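Local coordinates for protein cytosolic phospholipase A2 delta (PDB 5IZ5) that hydrolyses glycerophospholipids at the sn-2 position in a calcium-dependent manner, with a preference for linoleic acid there, at residues Q87-L92 / Q617-H622; K126-S131 / L138-L143; E323-G328 / R805-H810; P700-E705 / P726-L731. The protein carries 3 engineered substitutions. All coordinates share one frame; numbering follows the deposited sequence.

Overall arrangement
Segment 87-92 comes first along the chain; both strands of interaction 2 follow it, long before 617-622 completes interaction 1. Interaction 4 likewise falls within the loop that joins 323-328 to 805-810. Interaction 2 is a hairpin of the N-terminal C2 domain, and interaction 1 ties that domain to the catalytic part; their centres are about 21 Å apart, and the two touch where Leu92 CD2 packs on Phe142 CE1. Interactions 3 and 4, centres about 14 Å apart, both reach the mixed sheet of the phospholipase domain and meet through Thr806 and Ile730. About 59 Å separates the centres of interactions 2 and 3, so the contacts span the membrane-binding and lipid-cleaving parts of the enzyme.

Interaction 1 (Q87-L92 / Q617-H622); sequences QVKNVL and QDYCSH
Gln87 offers its backbone O to the backbone N of Gln617 at 2.8 Å. At Val88 the side chain turns away, toward Val161 and Arg163, and the carbonyl does the work: its O takes a weak hydrogen bond from Gln617 NE2 at 2.9 Å. Gln617 gets there with CG anti to its backbone N (chi1 177°) and a bend at chi2, a chain long enough to bring its amide to this carbonyl. Lys89 lays its methylene chain across the same residue, CD 3.2 Å from Gln617 O and CE beside Gln617 OE1, while its CG comes 4.0 Å from Tyr619 CE1; its ammonium goes on to a salt bridge with Asp114. Asn90 joins through water, its N 3.1 Å from a water oxygen that also accepts from Gln617 NE2. Replacing Gln617 by an alanine would probably leave Val88 O and this water without their shared amide donor and cost the end of the Lys89 chain its packing against that amide. The C2 domain thus holds a loop of the phospholipase domain chiefly through main-chain carbonyls and one amide side chain, chemistry consistent with a join that is largely polar.

Interaction 2 (K126-S131 / L138-L143); sequences KTFSQS and LDVEFL
Phe128 and Leu138 face each other as an antiparallel hydrogen-bonded pair, Phe128 N giving its hydrogen to Leu138 O at 2.8 Å and Leu138 N returning one to Phe128 O. Lys126 and Val140 form the next such pair. From Phe128 the side chain can be followed outward: CB lies 4.4 Å from Leu138 CB; with CG anti to the carbonyl carbon (chi1 -66°) the ring swings along the sheet, so that CD2 and CE2 bring its edge to Val140 CG2, 4.0 Å from CE2, and CZ ends 4.0 Å from Phe142 CE2. The Phe142 ring, coming from the opposite direction, also receives Lys126 CB at its edge, while the lysine ammonium leaves for a salt bridge with Glu117. An alanine in place of Phe128 would probably leave a gap beside Val140 CG2 and the edge of Phe142 and remove a wall from Tyr113, whose ring meets this phenylalanine edge-to-face. On the other face, Thr127 and Asp139 lie side by side: Thr127 OG1 donates to Asp139 OD1 at 2.7 Å from above the carboxylate plane. Asp139 OD2 has a salt bridge to Arg36, a polar pairing suited to the more exposed surface. Aromatic and aliphatic residues turned inward, with polar ones outward, mark this as a beta hairpin of the C2-domain beta sandwich, its inner face packed on strands 91-98 and 106-114.

Interaction 3 (E323-G328 / R805-H810); sequences EVPVVG and RTALKH
Pro325 and Leu808 bring their backbones nearest, their CA atoms 5.7 Å apart, where the extended lead into strand 327-331 passes beside the C-terminal helix 797-810. The helix packs on the loop that leads into this strand, at the edge of the alpha/beta hydrolase core, where strand 327-331 runs parallel to strands 360-363 and 672-676 in the mixed sheet. No hydrogen bond spans the two segments, so the join rests on apolar surfaces. Pro325 suits the approach because its rigid ring has no N-H to satisfy and presents a compact hydrocarbon surface to the helix. The small Ala807, directed toward the loop, lets the helix come close. Leu808 supplies the reach: CG stands anti to the backbone N (chi1 -164°), and this swings CD1 over to the proline ring. The modelled Glu323 side chain also lies close to Leu808, but its placement there is doubtful. Pro325 touches Leu309 of helix 292-313 as well, so it contacts two helices, while Leu808 touches Leu319 of a loop. The Val324 carbonyl accepts a hydrogen bond from the side chain of Arg811, just past the helix. The proline ring meets its two partners on helix 797-810 by different atoms: CB stands 3.9 Å from Ala807 CB, and CD 3.7 Å from Leu808 CD1.

Interaction 4 (P700-E705 / P726-L731); sequences PFPRVE and PEAPIL
Pro700 sets its ring against Ala728, with CB 3.8 Å from Ala728 CA, and this is where the two backbones come nearest, 4.6 Å between the CA atoms. The alanine methyl in turn lies 3.8 Å from Phe701 N; a side chain this small suits a place where two proline-rich loops run so close. Next along, Pro729 CD rests 3.4 Å from Pro700 O, and Pro702 CD lies 3.5 Å from Pro729 O, so these two prolines put ring carbons beside carbonyls of the opposing loop. No hydrogen bond crosses the contact, and prolines fit such a seam because they bring no backbone N-H to be satisfied. Farther on, Leu731 directs CD1 to Pro702 CG at 3.6 Å, crossing the ring at about a right angle. The same methyl turns to the Phe701 ring, though the modelled closeness of that pair is doubtful. Pro702 CD lies over one face of the Phe701 ring, offset toward the rim. Outward, Phe701 packs on Leu687, Thr690, Glu691 and Cys694 of helix 685-696, which the 700-705 loop follows, whereas Pro729 and Leu731 lean on Ile673 of strand 672-676, parallel neighbour of strand 730-734 in the mixed sheet of the phospholipase domain.

Interaction 1 (Q87-L92 / Q617-H622)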
loop_
_atom_site.group_PDB
_atom_site.type_symbol
_atom_site.label_atom_id
_atom_site.label_comp_id
_atom_site.label_asym_id
_atom_site.label_seq_id
_atom_site.Cartn_x
_atom_site.Cartn_y
_atom_site.Cartn_z
ATOM N N GLN B 87 -1.306 -25.936 -7.713
ATOM C CA GLN B 87 -1.413 -25.168 -6.470
ATOM C C GLN B 87 -1.610 -23.653 -6.638
ATOM O O GLN B 87 -1.797 -22.934 -5.634
ATOM C CB GLN B 87 -0.172 -25.397 -5.620
ATOM C CG GLN B 87 -0.010 -26.800 -5.070
ATOM C CD GLN B 87 -1.259 -27.319 -4.380
ATOM O OE1 GLN B 87 -2.109 -27.922 -5.029
ATOM N NE2 GLN B 87 -1.384 -27.088 -3.076
ATOM N N VAL B 88 -1.562 -23.150 -7.872
ATOM C CA VAL B 88 -1.852 -21.734 -8.102
ATOM C C VAL B 88 -3.131 -21.568 -8.898
ATOM O O VAL B 88 -3.602 -22.497 -9.548
ATOM C CB VAL B 88 -0.695 -20.958 -8.794
ATOM C CG1 VAL B 88 0.573 -21.044 -7.973
ATOM C CG2 VAL B 88 -0.440 -21.436 -10.215
ATOM N N LYS B 89 -3.703 -20.374 -8.812
ATOM C CA LYS B 89 -4.847 -20.025 -9.632
ATOM C C LYS B 89 -4.373 -19.720 -11.047
ATOM O O LYS B 89 -3.509 -18.871 -11.256
ATOM C CB LYS B 89 -5.617 -18.848 -9.047
ATOM C CG LYS B 89 -7.121 -19.041 -9.098
ATOM C CD LYS B 89 -7.624 -20.140 -8.167
ATOM C CE LYS B 89 -8.901 -20.794 -8.669
ATOM N NZ LYS B 89 -9.922 -19.908 -9.278
ATOM N N ASN B 90 -4.946 -20.434 -12.005
ATOM C CA ASN B 90 -4.563 -20.319 -13.401
ATOM C C ASN B 90 -5.755 -19.853 -14.216
ATOM O O ASN B 90 -6.752 -20.572 -14.332
ATOM C CB ASN B 90 -4.082 -21.665 -13.923
ATOM C CG ASN B 90 -2.781 -22.101 -13.287
ATOM O OD1 ASN B 90 -1.754 -21.438 -13.440
ATOM N ND2 ASN B 90 -2.817 -23.218 -12.561
ATOM N N VAL B 91 -5.662 -18.636 -14.744
ATOM C CA VAL B 91 -6.711 -18.084 -15.578
ATOM C C VAL B 91 -6.181 -17.975 -16.998
ATOM O O VAL B 91 -5.174 -17.315 -17.254
ATOM C CB VAL B 91 -7.183 -16.705 -15.082
ATOM C CG1 VAL B 91 -8.323 -16.187 -15.951
ATOM C CG2 VAL B 91 -7.635 -16.787 -13.633
ATOM N N LEU B 92 -6.867 -18.637 -17.916
ATOM C CA LEU B 92 -6.489 -18.618 -19.312
ATOM C C LEU B 92 -7.316 -17.559 -20.022
ATOM O O LEU B 92 -8.540 -17.536 -19.908
ATOM C CB LEU B 92 -6.734 -19.982 -19.933
ATOM C CG LEU B 92 -6.275 -20.144 -21.382
ATOM C CD1 LEU B 92 -4.759 -20.147 -21.491
ATOM C CD2 LEU B 92 -6.839 -21.430 -21.950
ATOM N N GLN B 617 -4.202 -21.611 -5.327
ATOM C CA GLN B 617 -5.446 -22.181 -5.868
ATOM C C GLN B 617 -6.655 -21.957 -4.956
ATOM O O GLN B 617 -7.762 -21.716 -5.431
ATOM C CB GLN B 617 -5.265 -23.675 -6.151
ATOM C CG GLN B 617 -6.502 -24.413 -6.657
ATOM C CD GLN B 617 -7.103 -23.834 -7.930
ATOM O OE1 GLN B 617 -8.313 -23.666 -8.014
ATOM N NE2 GLN B 617 -6.272 -23.542 -8.924
ATOM N N ASP B 618 -6.457 -22.002 -3.648
ATOM C CA ASP B 618 -7.581 -21.768 -2.751
ATOM C C ASP B 618 -7.404 -20.503 -1.908
ATOM O O ASP B 618 -7.882 -20.423 -0.777
ATOM C CB ASP B 618 -7.978 -23.021 -1.930
ATOM C CG ASP B 618 -6.808 -23.886 -1.555
ATOM O OD1 ASP B 618 -6.586 -24.954 -2.175
ATOM O OD2 ASP B 618 -6.119 -23.487 -0.611
ATOM N N TYR B 619 -6.763 -19.493 -2.500
ATOM C CA TYR B 619 -6.615 -18.176 -1.862
ATOM C C TYR B 619 -7.952 -17.620 -1.331
ATOM O O TYR B 619 -7.991 -17.022 -0.257
ATOM C CB TYR B 619 -5.960 -17.154 -2.813
ATOM C CG TYR B 619 -6.892 -16.567 -3.847
ATOM C CD1 TYR B 619 -7.286 -17.300 -4.961
ATOM C CD2 TYR B 619 -7.364 -15.269 -3.721
ATOM C CE1 TYR B 619 -8.133 -16.757 -5.912
ATOM C CE2 TYR B 619 -8.209 -14.715 -4.664
ATOM C CZ TYR B 619 -8.592 -15.463 -5.758
ATOM O OH TYR B 619 -9.430 -14.914 -6.700
ATOM N N CYS B 620 -9.036 -17.817 -2.077
ATOM C CA CYS B 620 -10.354 -17.285 -1.679
ATOM C C CYS B 620 -10.867 -17.776 -0.342
ATOM O O CYS B 620 -11.464 -17.008 0.407
ATOM C CB CYS B 620 -11.423 -17.608 -2.714
ATOM S SG CYS B 620 -11.622 -16.326 -3.937
ATOM N N SER B 621 -10.659 -19.056 -0.061
ATOM C CA SER B 621 -11.150 -19.671 1.157
ATOM C C SER B 621 -10.055 -19.693 2.230
ATOM O O SER B 621 -9.785 -20.738 2.834
ATOM C CB SER B 621 -11.596 -21.098 0.851
ATOM O OG SER B 621 -10.482 -21.913 0.521
ATOM N N HIS B 622 -9.410 -18.549 2.441
ATOM C CA HIS B 622 -8.429 -18.383 3.497
ATOM C C HIS B 622 -8.972 -17.310 4.427
ATOM O O HIS B 622 -9.476 -16.288 3.970
ATOM C CB HIS B 622 -7.075 -17.975 2.909
ATOM C CG HIS B 622 -5.995 -17.785 3.928
ATOM N ND1 HIS B 622 -5.772 -16.587 4.574
ATOM C CD2 HIS B 622 -5.066 -18.644 4.404
ATOM C CE1 HIS B 622 -4.758 -16.720 5.410
ATOM N NE2 HIS B 622 -4.309 -17.958 5.324
HETATM O O HOH W 1 -7.166 -22.490 -11.595
#

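Interaction 2 (K126-S131 / L138-L143)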
loop_
_atom_site.group_PDB
_atom_site.type_symbol
_atom_site.label_atom_id
_atom_site.label_comp_id
_atom_site.label_asym_id
_atom_site.label_seq_id
_atom_site.Cartn_x
_atom_site.Cartn_y
_atom_site.Cartn_z
ATOM N N LYS B 126 -15.339 -27.396 -24.843
ATOM C CA LYS B 126 -15.938 -26.148 -24.394
ATOM C C LYS B 126 -16.358 -25.283 -25.582
ATOM O O LYS B 126 -15.627 -25.163 -26.566
ATOM C CB LYS B 126 -14.940 -25.391 -23.509
ATOM C CG LYS B 126 -15.042 -25.722 -22.024
ATOM C CD LYS B 126 -16.019 -24.783 -21.336
ATOM C CE LYS B 126 -16.461 -25.321 -19.992
ATOM N NZ LYS B 126 -17.089 -24.259 -19.160
ATOM N N THR B 127 -17.557 -24.710 -25.489
ATOM C CA THR B 127 -18.006 -23.673 -26.409
ATOM C C THR B 127 -18.238 -22.419 -25.579
ATOM O O THR B 127 -19.126 -22.392 -24.728
ATOM C CB THR B 127 -19.299 -24.074 -27.149
ATOM O OG1 THR B 127 -19.027 -25.189 -28.003
ATOM C CG2 THR B 127 -19.838 -22.916 -28.004
ATOM N N PHE B 128 -17.432 -21.390 -25.823
ATOM C CA PHE B 128 -17.506 -20.152 -25.054
ATOM C C PHE B 128 -18.399 -19.136 -25.760
ATOM O O PHE B 128 -18.263 -18.938 -26.970
ATOM C CB PHE B 128 -16.107 -19.570 -24.863
ATOM C CG PHE B 128 -15.198 -20.422 -24.011
ATOM C CD1 PHE B 128 -15.388 -20.498 -22.640
ATOM C CD2 PHE B 128 -14.140 -21.126 -24.575
ATOM C CE1 PHE B 128 -14.554 -21.271 -21.845
ATOM C CE2 PHE B 128 -13.298 -21.901 -23.786
ATOM C CZ PHE B 128 -13.506 -21.973 -22.418
ATOM N N SER B 129 -19.283 -18.491 -24.997
ATOM C CA SER B 129 -20.242 -17.513 -25.525
ATOM C C SER B 129 -20.042 -16.169 -24.862
ATOM O O SER B 129 -19.786 -16.115 -23.669
ATOM C CB SER B 129 -21.683 -17.942 -25.263
ATOM O OG SER B 129 -22.545 -16.812 -25.250
ATOM N N GLN B 130 -20.228 -15.093 -25.626
ATOM C CA GLN B 130 -19.924 -13.741 -25.161
ATOM C C GLN B 130 -20.946 -13.186 -24.173
ATOM O O GLN B 130 -20.615 -12.859 -23.027
ATOM C CB GLN B 130 -19.854 -12.793 -26.364
ATOM C CG GLN B 130 -18.930 -11.591 -26.167
ATOM C CD GLN B 130 -17.470 -11.967 -26.285
ATOM O OE1 GLN B 130 -17.117 -13.127 -26.120
ATOM N NE2 GLN B 130 -16.617 -10.988 -26.582
ATOM N N SER B 131 -22.184 -13.079 -24.642
ATOM C CA SER B 131 -23.241 -12.384 -23.918
ATOM C C SER B 131 -24.457 -13.309 -23.847
ATOM O O SER B 131 -24.519 -14.299 -24.585
ATOM C CB SER B 131 -23.564 -11.033 -24.605
ATOM O OG SER B 131 -24.816 -11.034 -25.279
ATOM N N LEU B 138 -16.811 -19.615 -29.528
ATOM C CA LEU B 138 -15.461 -20.159 -29.705
ATOM C C LEU B 138 -15.410 -21.605 -29.198
ATOM O O LEU B 138 -15.692 -21.863 -28.025
ATOM C CB LEU B 138 -14.446 -19.316 -28.919
ATOM C CG LEU B 138 -12.958 -19.273 -29.323
ATOM C CD1 LEU B 138 -12.076 -19.109 -28.090
ATOM C CD2 LEU B 138 -12.490 -20.480 -30.121
ATOM N N ASP B 139 -15.043 -22.539 -30.074
ATOM C CA ASP B 139 -14.886 -23.948 -29.687
ATOM C C ASP B 139 -13.437 -24.273 -29.360
ATOM O O ASP B 139 -12.542 -24.047 -30.176
ATOM C CB ASP B 139 -15.362 -24.883 -30.800
ATOM C CG ASP B 139 -16.869 -24.925 -30.928
ATOM O OD1 ASP B 139 -17.577 -24.341 -30.074
ATOM O OD2 ASP B 139 -17.345 -25.550 -31.896
ATOM N N VAL B 140 -13.222 -24.812 -28.163
ATOM C CA VAL B 140 -11.891 -25.183 -27.690
ATOM C C VAL B 140 -11.972 -26.536 -26.993
ATOM O O VAL B 140 -13.005 -26.874 -26.410
ATOM C CB VAL B 140 -11.346 -24.144 -26.684
ATOM C CG1 VAL B 140 -9.894 -24.438 -26.324
ATOM C CG2 VAL B 140 -11.475 -22.733 -27.244
ATOM N N GLU B 141 -10.887 -27.303 -27.049
ATOM C CA GLU B 141 -10.779 -28.519 -26.232
ATOM C C GLU B 141 -9.532 -28.533 -25.365
ATOM O O GLU B 141 -8.456 -28.099 -25.789
ATOM C CB GLU B 141 -10.931 -29.810 -27.035
ATOM C CG GLU B 141 -10.592 -29.765 -28.511
ATOM C CD GLU B 141 -10.966 -31.052 -29.231
ATOM O OE1 GLU B 141 -11.693 -31.887 -28.650
ATOM O OE2 GLU B 141 -10.529 -31.233 -30.385
ATOM N N PHE B 142 -9.703 -29.042 -24.146
ATOM C CA PHE B 142 -8.652 -29.065 -23.140
ATOM C C PHE B 142 -8.327 -30.493 -22.733
ATOM O O PHE B 142 -9.228 -31.279 -22.449
ATOM C CB PHE B 142 -9.104 -28.308 -21.890
ATOM C CG PHE B 142 -9.430 -26.868 -22.138
ATOM C CD1 PHE B 142 -8.438 -25.904 -22.064
ATOM C CD2 PHE B 142 -10.730 -26.475 -22.442
ATOM C CE1 PHE B 142 -8.742 -24.572 -22.289
ATOM C CE2 PHE B 142 -11.039 -25.147 -22.671
ATOM C CZ PHE B 142 -10.044 -24.193 -22.594
ATOM N N LEU B 143 -7.039 -30.822 -22.694
ATOM C CA LEU B 143 -6.603 -32.094 -22.131
ATOM C C LEU B 143 -5.459 -31.873 -21.161
ATOM O O LEU B 143 -4.412 -31.324 -21.521
ATOM C CB LEU B 143 -6.171 -33.079 -23.217
ATOM C CG LEU B 143 -5.797 -34.467 -22.669
ATOM C CD1 LEU B 143 -7.030 -35.273 -22.269
ATOM C CD2 LEU B 143 -4.943 -35.242 -23.665
#

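Interaction 3 (E323-G328 / R805-H810)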
loop_
_atom_site.group_PDB
_atom_site.type_symbol
_atom_site.label_atom_id
_atom_site.label_comp_id
_atom_site.label_asym_id
_atom_site.label_seq_id
_atom_site.Cartn_x
_atom_site.Cartn_y
_atom_site.Cartn_z
ATOM N N GLU B 323 -1.026 -11.928 31.435
ATOM C CA GLU B 323 -2.086 -11.091 31.987
ATOM C C GLU B 323 -2.004 -9.646 31.510
ATOM O O GLU B 323 -2.955 -8.907 31.691
ATOM C CB GLU B 323 -2.048 -11.160 33.512
ATOM C CG GLU B 323 -3.084 -10.344 34.281
ATOM C CD GLU B 323 -4.510 -10.592 33.820
ATOM O OE1 GLU B 323 -5.003 -11.709 34.067
ATOM O OE2 GLU B 323 -5.139 -9.685 33.223
ATOM N N VAL B 324 -0.897 -9.255 30.879
ATOM C CA VAL B 324 -0.702 -7.866 30.464
ATOM C C VAL B 324 -1.635 -7.557 29.293
ATOM O O VAL B 324 -1.513 -8.169 28.225
ATOM C CB VAL B 324 0.763 -7.572 30.049
ATOM C CG1 VAL B 324 0.933 -6.103 29.677
ATOM C CG2 VAL B 324 1.719 -7.922 31.182
ATOM N N PRO B 325 -2.575 -6.614 29.485
ATOM C CA PRO B 325 -3.477 -6.278 28.390
ATOM C C PRO B 325 -2.774 -5.490 27.284
ATOM O O PRO B 325 -1.869 -4.702 27.562
ATOM C CB PRO B 325 -4.541 -5.416 29.071
ATOM C CG PRO B 325 -3.794 -4.741 30.169
ATOM C CD PRO B 325 -2.826 -5.776 30.672
ATOM N N VAL B 326 -3.181 -5.734 26.043
ATOM C CA VAL B 326 -2.626 -5.037 24.888
ATOM C C VAL B 326 -3.475 -3.792 24.640
ATOM O O VAL B 326 -4.664 -3.883 24.328
ATOM C CB VAL B 326 -2.597 -5.951 23.646
ATOM C CG1 VAL B 326 -2.023 -5.221 22.439
ATOM C CG2 VAL B 326 -1.780 -7.208 23.933
ATOM N N VAL B 327 -2.853 -2.632 24.804
ATOM C CA VAL B 327 -3.532 -1.347 24.672
ATOM C C VAL B 327 -3.030 -0.629 23.422
ATOM O O VAL B 327 -1.830 -0.580 23.172
ATOM C CB VAL B 327 -3.269 -0.451 25.900
ATOM C CG1 VAL B 327 -3.921 0.912 25.730
ATOM C CG2 VAL B 327 -3.777 -1.125 27.171
ATOM N N GLY B 328 -3.957 -0.066 22.653
ATOM C CA GLY B 328 -3.618 0.677 21.443
ATOM C C GLY B 328 -4.190 2.081 21.454
ATOM O O GLY B 328 -5.260 2.320 22.008
ATOM N N ARG B 805 -8.577 -1.687 34.087
ATOM C CA ARG B 805 -8.919 -2.734 35.054
ATOM C C ARG B 805 -9.755 -3.831 34.415
ATOM O O ARG B 805 -9.496 -5.011 34.630
ATOM C CB ARG B 805 -9.670 -2.166 36.263
ATOM C CG ARG B 805 -8.789 -1.381 37.212
ATOM C CD ARG B 805 -9.517 -1.013 38.494
ATOM N NE ARG B 805 -8.645 -0.230 39.368
ATOM C CZ ARG B 805 -7.654 -0.731 40.105
ATOM N NH1 ARG B 805 -7.389 -2.036 40.105
ATOM N NH2 ARG B 805 -6.920 0.083 40.855
ATOM N N THR B 806 -10.759 -3.440 33.635
ATOM C CA THR B 806 -11.595 -4.405 32.927
ATOM C C THR B 806 -10.776 -5.202 31.915
ATOM O O THR B 806 -10.916 -6.421 31.823
ATOM C CB THR B 806 -12.749 -3.714 32.187
ATOM O OG1 THR B 806 -13.424 -2.823 33.080
ATOM C CG2 THR B 806 -13.735 -4.741 31.654
ATOM N N ALA B 807 -9.915 -4.512 31.168
ATOM C CA ALA B 807 -9.024 -5.163 30.212
ATOM C C ALA B 807 -8.161 -6.193 30.925
ATOM O O ALA B 807 -7.938 -7.290 30.412
ATOM C CB ALA B 807 -8.147 -4.133 29.510
ATOM N N LEU B 808 -7.681 -5.824 32.111
ATOM C CA LEU B 808 -6.870 -6.711 32.933
ATOM C C LEU B 808 -7.659 -7.963 33.333
ATOM O O LEU B 808 -7.184 -9.077 33.154
ATOM C CB LEU B 808 -6.372 -5.968 34.178
ATOM C CG LEU B 808 -5.223 -6.590 34.962
ATOM C CD1 LEU B 808 -3.989 -6.743 34.089
ATOM C CD2 LEU B 808 -4.905 -5.727 36.173
ATOM N N LYS B 809 -8.874 -7.778 33.839
ATOM C CA LYS B 809 -9.725 -8.902 34.248
ATOM C C LYS B 809 -9.964 -9.868 33.099
ATOM O O LYS B 809 -9.821 -11.075 33.260
ATOM C CB LYS B 809 -11.067 -8.394 34.777
ATOM C CG LYS B 809 -10.951 -7.725 36.137
ATOM C CD LYS B 809 -12.243 -7.065 36.588
ATOM C CE LYS B 809 -11.971 -5.853 37.473
ATOM N NZ LYS B 809 -13.233 -5.219 37.942
ATOM N N HIS B 810 -10.316 -9.319 31.940
ATOM C CA HIS B 810 -10.556 -10.104 30.735
ATOM C C HIS B 810 -9.364 -10.984 30.359
ATOM O O HIS B 810 -9.551 -12.093 29.866
ATOM C CB HIS B 810 -10.948 -9.172 29.582
ATOM C CG HIS B 810 -10.871 -9.806 28.228
ATOM N ND1 HIS B 810 -10.045 -9.343 27.222
ATOM C CD2 HIS B 810 -11.522 -10.875 27.718
ATOM C CE1 HIS B 810 -10.196 -10.101 26.151
ATOM N NE2 HIS B 810 -11.086 -11.039 26.425
#

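Interaction 4 (P700-E705 / P726-L731)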
loop_
_atom_site.group_PDB
_atom_site.type_symbol
_atom_site.label_atom_id
_atom_site.label_comp_id
_atom_site.label_asym_id
_atom_site.label_seq_id
_atom_site.Cartn_x
_atom_site.Cartn_y
_atom_site.Cartn_z
ATOM N N PRO B 700 -14.641 -9.095 15.458
ATOM C CA PRO B 700 -15.370 -8.679 16.654
ATOM C C PRO B 700 -15.084 -7.238 17.055
ATOM O O PRO B 700 -13.930 -6.841 17.222
ATOM C CB PRO B 700 -14.901 -9.654 17.742
ATOM C CG PRO B 700 -13.647 -10.267 17.232
ATOM C CD PRO B 700 -13.730 -10.220 15.729
ATOM N N PHE B 701 -16.153 -6.471 17.207
ATOM C CA PHE B 701 -16.059 -5.063 17.500
ATOM C C PHE B 701 -17.355 -4.654 18.208
ATOM O O PHE B 701 -18.426 -5.123 17.823
ATOM C CB PHE B 701 -15.898 -4.308 16.183
ATOM C CG PHE B 701 -15.530 -2.887 16.361
ATOM C CD1 PHE B 701 -14.206 -2.523 16.495
ATOM C CD2 PHE B 701 -16.506 -1.912 16.420
ATOM C CE1 PHE B 701 -13.856 -1.205 16.672
ATOM C CE2 PHE B 701 -16.168 -0.597 16.601
ATOM C CZ PHE B 701 -14.842 -0.242 16.725
ATOM N N PRO B 702 -17.272 -3.801 19.253
ATOM C CA PRO B 702 -18.491 -3.456 19.992
ATOM C C PRO B 702 -19.440 -2.591 19.187
ATOM O O PRO B 702 -19.030 -1.917 18.241
ATOM C CB PRO B 702 -17.972 -2.653 21.192
ATOM C CG PRO B 702 -16.691 -2.074 20.718
ATOM C CD PRO B 702 -16.094 -3.108 19.803
ATOM N N ARG B 703 -20.704 -2.612 19.580
ATOM C CA ARG B 703 -21.698 -1.747 18.981
ATOM C C ARG B 703 -21.348 -0.301 19.292
ATOM O O ARG B 703 -20.914 0.014 20.394
ATOM C CB ARG B 703 -23.094 -2.076 19.512
ATOM C CG ARG B 703 -23.480 -3.535 19.362
ATOM C CD ARG B 703 -24.968 -3.725 19.460
ATOM N NE ARG B 703 -25.305 -5.124 19.218
ATOM C CZ ARG B 703 -25.662 -6.014 20.143
ATOM N NH1 ARG B 703 -25.752 -5.689 21.431
ATOM N NH2 ARG B 703 -25.937 -7.257 19.765
ATOM N N VAL B 704 -21.530 0.567 18.306
ATOM C CA VAL B 704 -21.304 1.995 18.464
ATOM C C VAL B 704 -22.659 2.648 18.280
ATOM O O VAL B 704 -23.048 3.005 17.158
ATOM C CB VAL B 704 -20.276 2.536 17.447
ATOM C CG1 VAL B 704 -20.101 4.039 17.587
ATOM C CG2 VAL B 704 -18.936 1.845 17.636
ATOM N N GLU B 705 -23.376 2.776 19.397
ATOM C CA GLU B 705 -24.745 3.265 19.404
ATOM C C GLU B 705 -24.890 4.424 20.372
ATOM O O GLU B 705 -25.521 4.283 21.416
ATOM C CB GLU B 705 -25.700 2.129 19.778
ATOM C CG GLU B 705 -25.819 1.072 18.693
ATOM C CD GLU B 705 -26.449 -0.232 19.176
ATOM O OE1 GLU B 705 -26.566 -0.435 20.401
ATOM O OE2 GLU B 705 -26.821 -1.076 18.334
ATOM N N PRO B 726 -16.167 -11.171 24.956
ATOM C CA PRO B 726 -14.822 -10.832 25.439
ATOM C C PRO B 726 -13.781 -10.639 24.330
ATOM O O PRO B 726 -12.836 -9.867 24.505
ATOM C CB PRO B 726 -14.441 -12.038 26.308
ATOM C CG PRO B 726 -15.727 -12.683 26.674
ATOM C CD PRO B 726 -16.642 -12.451 25.514
ATOM N N GLU B 727 -13.959 -11.333 23.206
ATOM C CA GLU B 727 -13.009 -11.262 22.091
ATOM C C GLU B 727 -12.935 -9.854 21.507
ATOM O O GLU B 727 -11.868 -9.405 21.093
ATOM C CB GLU B 727 -13.373 -12.250 20.974
ATOM C CG GLU B 727 -13.552 -13.696 21.417
ATOM C CD GLU B 727 -15.009 -14.066 21.635
ATOM O OE1 GLU B 727 -15.666 -13.434 22.491
ATOM O OE2 GLU B 727 -15.496 -14.989 20.948
ATOM N N ALA B 728 -14.074 -9.166 21.471
ATOM C CA ALA B 728 -14.128 -7.790 20.995
ATOM C C ALA B 728 -13.378 -6.871 21.958
ATOM O O ALA B 728 -13.504 -7.012 23.167
ATOM C CB ALA B 728 -15.570 -7.336 20.864
ATOM N N PRO B 729 -12.595 -5.923 21.426
ATOM C CA PRO B 729 -11.871 -4.975 22.280
ATOM C C PRO B 729 -12.766 -3.907 22.910
ATOM O O PRO B 729 -13.832 -3.594 22.375
ATOM C CB PRO B 729 -10.900 -4.314 21.304
ATOM C CG PRO B 729 -11.580 -4.404 19.987
ATOM C CD PRO B 729 -12.301 -5.712 19.997
ATOM N N ILE B 730 -12.307 -3.354 24.033
ATOM C CA ILE B 730 -12.950 -2.217 24.674
ATOM C C ILE B 730 -12.501 -0.950 23.966
ATOM O O ILE B 730 -11.315 -0.777 23.694
ATOM C CB ILE B 730 -12.564 -2.112 26.171
ATOM C CG1 ILE B 730 -13.028 -3.359 26.925
ATOM C CG2 ILE B 730 -13.154 -0.856 26.808
ATOM C CD1 ILE B 730 -12.384 -3.529 28.281
ATOM N N LEU B 731 -13.446 -0.056 23.698
ATOM C CA LEU B 731 -13.145 1.229 23.079
ATOM C C LEU B 731 -13.510 2.413 23.957
ATOM O O LEU B 731 -14.641 2.528 24.420
ATOM C CB LEU B 731 -13.875 1.345 21.748
ATOM C CG LEU B 731 -13.029 0.817 20.591
ATOM C CD1 LEU B 731 -13.835 -0.151 19.760
ATOM C CD2 LEU B 731 -12.484 1.958 19.743
#